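Histidine-containing Phosphotransfer Protein type 1, MtHPt1 (Medicago truncatula, PDB 3US6) probably relays phosphoryl groups through an active histidine from cytokinin sensor histidine kinases to response regulators in plant two-component signalling. Local coordinates at residues 13-27 against 122-134. Residues are numbered along the deposited sequence; the frame is centred on the assembly and turned at random. Where two conformers were deposited one is given.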
loop_
_atom_site.group_PDB
_atom_site.type_symbol
_atom_site.label_atom_id
_atom_site.label_comp_id
_atom_site.label_asym_id
_atom_site.label_seq_id
_atom_site.Cartn_x
_atom_site.Cartn_y
_atom_site.Cartn_z
ATOM N N TYR A 13 11.804 6.287 10.512
ATOM C CA TYR A 13 10.469 6.280 9.920
ATOM C C TYR A 13 10.166 4.962 9.234
ATOM O O TYR A 13 9.112 4.337 9.460
ATOM C CB TYR A 13 10.311 7.480 8.994
ATOM C CG TYR A 13 8.858 7.781 8.635
ATOM C CD1 TYR A 13 8.008 8.337 9.585
ATOM C CD2 TYR A 13 8.326 7.469 7.406
ATOM C CE1 TYR A 13 6.682 8.597 9.292
ATOM C CE2 TYR A 13 7.012 7.755 7.098
ATOM C CZ TYR A 13 6.210 8.304 8.057
ATOM O OH TYR A 13 4.902 8.559 7.675
ATOM N N ILE A 14 11.082 4.488 8.398
ATOM C CA ILE A 14 10.820 3.267 7.671
ATOM C C ILE A 14 10.816 2.106 8.677
ATOM O O ILE A 14 10.008 1.156 8.500
ATOM C CB ILE A 14 11.798 3.010 6.514
ATOM C CG1 ILE A 14 11.128 2.035 5.525
ATOM C CG2 ILE A 14 13.188 2.583 6.954
ATOM C CD1 ILE A 14 11.915 1.798 4.249
ATOM N N LYS A 15 11.639 2.125 9.707
ATOM C CA LYS A 15 11.577 1.065 10.678
ATOM C C LYS A 15 10.220 1.003 11.356
ATOM O O LYS A 15 9.750 -0.051 11.648
ATOM C CB LYS A 15 12.695 1.221 11.701
ATOM C CG LYS A 15 12.687 0.209 12.775
ATOM C CD LYS A 15 14.103 -0.112 13.288
ATOM C CE LYS A 15 15.025 1.053 13.258
ATOM N NZ LYS A 15 15.922 1.040 14.474
ATOM N N SER A 16 9.612 2.147 11.615
ATOM C CA SER A 16 8.266 2.134 12.204
ATOM C C SER A 16 7.294 1.499 11.245
ATOM O O SER A 16 6.426 0.756 11.654
ATOM C CB SER A 16 7.824 3.557 12.574
ATOM O OG SER A 16 7.474 4.411 11.473
ATOM N N MET A 17 7.474 1.760 9.970
ATOM C CA MET A 17 6.545 1.191 8.969
ATOM C C MET A 17 6.650 -0.309 8.956
ATOM O O MET A 17 5.652 -1.000 8.832
ATOM C CB MET A 17 6.807 1.798 7.586
ATOM C CG MET A 17 6.425 3.266 7.496
ATOM S SD MET A 17 6.688 3.999 5.881
ATOM C CE MET A 17 5.367 3.215 4.994
ATOM N N PHE A 18 7.873 -0.860 9.033
ATOM C CA PHE A 18 8.026 -2.308 9.053
ATOM C C PHE A 18 7.503 -2.859 10.387
ATOM O O PHE A 18 6.834 -3.900 10.404
ATOM C CB PHE A 18 9.496 -2.761 8.793
ATOM C CG PHE A 18 9.896 -2.710 7.367
ATOM C CD1 PHE A 18 9.724 -3.822 6.574
ATOM C CD2 PHE A 18 10.333 -1.585 6.797
ATOM C CE1 PHE A 18 10.061 -3.789 5.247
ATOM C CE2 PHE A 18 10.701 -1.568 5.445
ATOM C CZ PHE A 18 10.540 -2.637 4.702
ATOM N N MET A 19 7.815 -2.217 11.512
ATOM C CA MET A 19 7.482 -2.786 12.807
ATOM C C MET A 19 5.975 -2.814 13.001
ATOM O O MET A 19 5.463 -3.750 13.622
ATOM C CB MET A 19 8.131 -1.984 13.924
ATOM C CG MET A 19 9.572 -2.299 13.992
ATOM S SD MET A 19 10.532 -1.331 15.199
ATOM C CE MET A 19 9.869 -2.005 16.721
ATOM N N GLU A 20 5.279 -1.842 12.461
ATOM C CA GLU A 20 3.830 -1.707 12.605
ATOM C C GLU A 20 3.079 -2.502 11.534
ATOM O O GLU A 20 1.869 -2.540 11.587
ATOM C CB GLU A 20 3.404 -0.261 12.590
ATOM C CG GLU A 20 3.987 0.468 13.821
ATOM C CD GLU A 20 3.857 1.967 13.800
ATOM O OE1 GLU A 20 3.310 2.575 12.869
ATOM O OE2 GLU A 20 4.239 2.573 14.832
ATOM N N GLY A 21 3.787 -3.078 10.559
ATOM C CA GLY A 21 3.167 -3.922 9.566
ATOM C C GLY A 21 2.725 -3.231 8.316
ATOM O O GLY A 21 2.124 -3.903 7.500
ATOM N N PHE A 22 3.020 -1.943 8.149
ATOM C CA PHE A 22 2.620 -1.248 6.968
ATOM C C PHE A 22 3.367 -1.709 5.720
ATOM O O PHE A 22 2.804 -1.715 4.626
ATOM C CB PHE A 22 2.744 0.238 7.109
ATOM C CG PHE A 22 1.752 0.787 8.102
ATOM C CD1 PHE A 22 0.413 0.918 7.760
ATOM C CD2 PHE A 22 2.127 1.108 9.385
ATOM C CE1 PHE A 22 -0.534 1.356 8.720
ATOM C CE2 PHE A 22 1.219 1.597 10.332
ATOM C CZ PHE A 22 -0.144 1.666 9.983
ATOM N N LEU A 23 4.656 -2.095 5.895
ATOM C CA LEU A 23 5.502 -2.619 4.828
ATOM C C LEU A 23 6.095 -3.943 5.286
ATOM O O LEU A 23 6.335 -4.152 6.486
ATOM C CB LEU A 23 6.609 -1.665 4.472
ATOM C CG LEU A 23 6.208 -0.326 3.960
ATOM C CD1 LEU A 23 7.461 0.527 3.836
ATOM C CD2 LEU A 23 5.461 -0.414 2.676
ATOM N N ASP A 24 6.316 -4.824 4.324
ATOM C CA ASP A 24 6.979 -6.093 4.541
ATOM C C ASP A 24 8.122 -6.273 3.575
ATOM O O ASP A 24 8.529 -5.344 2.861
ATOM C CB ASP A 24 5.998 -7.284 4.503
ATOM C CG ASP A 24 5.485 -7.592 3.124
ATOM O OD1 ASP A 24 6.049 -7.100 2.120
ATOM O OD2 ASP A 24 4.524 -8.381 3.006
ATOM N N GLY A 25 8.698 -7.465 3.570
ATOM C CA GLY A 25 9.900 -7.720 2.803
ATOM C C GLY A 25 9.722 -7.531 1.323
ATOM O O GLY A 25 10.738 -7.405 0.594
ATOM N N GLN A 26 8.500 -7.486 0.818
ATOM C CA GLN A 26 8.373 -7.291 -0.606
ATOM C C GLN A 26 8.727 -5.827 -0.941
ATOM O O GLN A 26 9.192 -5.540 -2.092
ATOM C CB GLN A 26 7.014 -7.672 -1.098
ATOM C CG GLN A 26 6.771 -7.256 -2.473
ATOM C CD GLN A 26 7.761 -7.881 -3.443
ATOM O OE1 GLN A 26 8.071 -7.308 -4.535
ATOM N NE2 GLN A 26 8.296 -9.073 -3.045
ATOM N N PHE A 27 8.599 -4.906 0.024
ATOM C CA PHE A 27 9.028 -3.537 -0.265
ATOM C C PHE A 27 10.539 -3.509 -0.388
ATOM O O PHE A 27 11.081 -2.808 -1.244
ATOM C CB PHE A 27 8.529 -2.590 0.797
ATOM C CG PHE A 27 8.840 -1.150 0.477
ATOM C CD1 PHE A 27 8.024 -0.478 -0.429
ATOM C CD2 PHE A 27 9.885 -0.489 1.059
ATOM C CE1 PHE A 27 8.262 0.835 -0.756
ATOM C CE2 PHE A 27 10.161 0.806 0.739
ATOM C CZ PHE A 27 9.345 1.475 -0.203
ATOM N N GLU A 122 -6.707 1.367 5.525
ATOM C CA GLU A 122 -5.331 0.831 5.457
ATOM C C GLU A 122 -4.607 1.334 4.196
ATOM O O GLU A 122 -3.437 1.723 4.254
ATOM C CB GLU A 122 -5.308 -0.685 5.512
ATOM C CG GLU A 122 -5.661 -1.204 6.906
ATOM C CD GLU A 122 -4.636 -0.886 7.979
ATOM O OE1 GLU A 122 -3.442 -0.651 7.668
ATOM O OE2 GLU A 122 -5.049 -0.880 9.199
ATOM N N TYR A 123 -5.313 1.420 3.092
ATOM C CA TYR A 123 -4.729 1.964 1.885
ATOM C C TYR A 123 -4.320 3.419 2.063
ATOM O O TYR A 123 -3.214 3.751 1.738
ATOM C CB TYR A 123 -5.702 1.830 0.687
ATOM C CG TYR A 123 -5.228 2.618 -0.478
ATOM C CD1 TYR A 123 -4.176 2.193 -1.215
ATOM C CD2 TYR A 123 -5.801 3.814 -0.797
ATOM C CE1 TYR A 123 -3.706 2.939 -2.236
ATOM C CE2 TYR A 123 -5.338 4.555 -1.821
ATOM C CZ TYR A 123 -4.281 4.110 -2.528
ATOM O OH TYR A 123 -3.824 4.848 -3.571
ATOM N N LEU A 124 -5.184 4.238 2.649
ATOM C CA LEU A 124 -4.852 5.640 2.816
ATOM C C LEU A 124 -3.698 5.788 3.799
ATOM O O LEU A 124 -2.841 6.660 3.636
ATOM C CB LEU A 124 -6.058 6.431 3.265
ATOM C CG LEU A 124 -7.080 6.490 2.122
ATOM C CD1 LEU A 124 -8.336 7.221 2.577
ATOM C CD2 LEU A 124 -6.575 7.157 0.891
ATOM N N LEU A 125 -3.630 4.978 4.846
ATOM C CA LEU A 125 -2.530 5.060 5.805
ATOM C C LEU A 125 -1.215 4.825 5.101
ATOM O O LEU A 125 -0.248 5.582 5.280
ATOM C CB LEU A 125 -2.680 4.057 6.963
ATOM C CG LEU A 125 -3.757 4.404 8.009
ATOM C CD1 LEU A 125 -3.848 3.274 9.016
ATOM C CD2 LEU A 125 -3.532 5.766 8.665
ATOM N N VAL A 126 -1.077 3.736 4.369
ATOM C CA VAL A 126 0.191 3.434 3.757
ATOM C C VAL A 126 0.487 4.406 2.609
ATOM O O VAL A 126 1.670 4.699 2.393
ATOM C CB VAL A 126 0.312 1.942 3.337
ATOM C CG1 VAL A 126 -0.490 1.608 2.107
ATOM C CG2 VAL A 126 1.758 1.543 3.186
ATOM N N LYS A 127 -0.531 4.895 1.881
ATOM C CA LYS A 127 -0.271 5.892 0.858
ATOM C C LYS A 127 0.367 7.110 1.491
ATOM O O LYS A 127 1.386 7.593 0.971
ATOM C CB LYS A 127 -1.551 6.269 0.142
ATOM C CG LYS A 127 -1.416 7.437 -0.817
ATOM C CD LYS A 127 -2.726 7.786 -1.489
ATOM C CE LYS A 127 -2.464 8.795 -2.616
ATOM N NZ LYS A 127 -3.689 9.598 -2.870
ATOM N N ASN A 128 -0.256 7.656 2.510
ATOM C CA ASN A 128 0.265 8.827 3.162
ATOM C C ASN A 128 1.690 8.579 3.680
ATOM O O ASN A 128 2.563 9.438 3.487
ATOM C CB ASN A 128 -0.666 9.359 4.210
ATOM C CG ASN A 128 -1.803 10.127 3.585
ATOM O OD1 ASN A 128 -1.679 11.301 3.263
ATOM N ND2 ASN A 128 -2.935 9.451 3.450
ATOM N N LYS A 129 1.932 7.451 4.329
ATOM C CA LYS A 129 3.241 7.193 4.920
ATOM C C LYS A 129 4.280 7.067 3.785
ATOM O O LYS A 129 5.451 7.518 3.908
ATOM C CB LYS A 129 3.231 5.925 5.770
ATOM C CG LYS A 129 2.430 6.087 7.044
ATOM C CD LYS A 129 2.254 4.751 7.725
ATOM C CE LYS A 129 1.563 4.807 9.095
ATOM N NZ LYS A 129 2.389 5.458 10.084
ATOM N N LEU A 130 3.932 6.387 2.686
ATOM C CA LEU A 130 4.833 6.263 1.548
ATOM C C LEU A 130 5.177 7.615 0.938
ATOM O O LEU A 130 6.328 7.859 0.551
ATOM C CB LEU A 130 4.289 5.326 0.477
ATOM C CG LEU A 130 4.393 3.839 0.812
ATOM C CD1 LEU A 130 3.657 3.002 -0.154
ATOM C CD2 LEU A 130 5.852 3.407 0.820
ATOM N N GLU A 131 4.191 8.502 0.852
ATOM C CA GLU A 131 4.455 9.852 0.313
ATOM C C GLU A 131 5.487 10.550 1.192
ATOM O O GLU A 131 6.381 11.239 0.695
ATOM C CB GLU A 131 3.185 10.635 0.150
ATOM C CG GLU A 131 2.316 10.020 -0.905
ATOM C CD GLU A 131 1.005 10.774 -1.066
ATOM O OE1 GLU A 131 0.483 11.410 -0.114
ATOM O OE2 GLU A 131 0.356 10.666 -2.128
ATOM N N THR A 132 5.301 10.479 2.488
ATOM C CA THR A 132 6.238 11.050 3.459
ATOM C C THR A 132 7.659 10.426 3.288
ATOM O O THR A 132 8.678 11.130 3.249
ATOM C CB THR A 132 5.735 10.926 4.885
ATOM O OG1 THR A 132 4.583 11.760 5.003
ATOM C CG2 THR A 132 6.791 11.335 5.940
ATOM N N LEU A 133 7.745 9.116 3.240
ATOM C CA LEU A 133 9.007 8.424 3.047
ATOM C C LEU A 133 9.692 8.866 1.749
ATOM O O LEU A 133 10.883 9.179 1.753
ATOM C CB LEU A 133 8.719 6.918 3.049
ATOM C CG LEU A 133 9.989 6.070 2.992
ATOM C CD1 LEU A 133 10.692 6.052 4.311
ATOM C CD2 LEU A 133 9.635 4.647 2.510
ATOM N N LEU A 134 8.922 8.873 0.653
ATOM C CA LEU A 134 9.459 9.248 -0.673
ATOM C C LEU A 134 9.891 10.725 -0.736
ATOM O O LEU A 134 10.914 11.048 -1.362
ATOM C CB LEU A 134 8.481 8.882 -1.766
ATOM C CG LEU A 134 8.427 7.368 -1.929
ATOM C CD1 LEU A 134 7.285 7.012 -2.839
ATOM C CD2 LEU A 134 9.766 6.785 -2.492
HETATM O O HOH W 1 3.123 8.456 9.652
HETATM O O HOH W 2 4.551 3.597 10.554
HETATM O O HOH W 3 1.543 4.537 12.766
#
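Lys129 reaches Phe22 through a chain extended at chi2 and chi3 (170° and 175°), which carries CE over one ring face, 3.6 Å from the centroid of the Phe22 ring, a CH-pi contact; the bend at chi4 then turns NZ toward the waters. The side chains of Tyr13 and Lys129 cross at about a right angle: Tyr13 OH lies 3.5 Å from Lys129 CA, while Thr132 CG2 makes an off-centre CH-pi contact with the Tyr13 ring. From the inner side, Met17 CE packs 3.5 Å from Lys129 CB. Leu125 CD1 meets the Phe22 ring at its edge. Deeper in, Leu133 CD1 touches Ile14 CB at 3.9 Å, and Leu130 CD2 lies 3.9 Å from Phe27 CE1. Glu122, beside Phe22, is salt-bridged to Arg92 of helix 91-106. Segments 13-19 and 122-134 run nearly antiparallel (155°); a Schellman motif at Gly21 follows the first, and Phe22 just beyond it packs on helix 109-142 of the bundle. No direct hydrogen bond joins the segments. Lys129 NZ donates to three waters: two donate to Glu20 OE1 and the third bonds Tyr13 OH. Cohesion is therefore apolar inside, while at the outer edge water links opposite charges whose direct attraction is probably weakened by their separation.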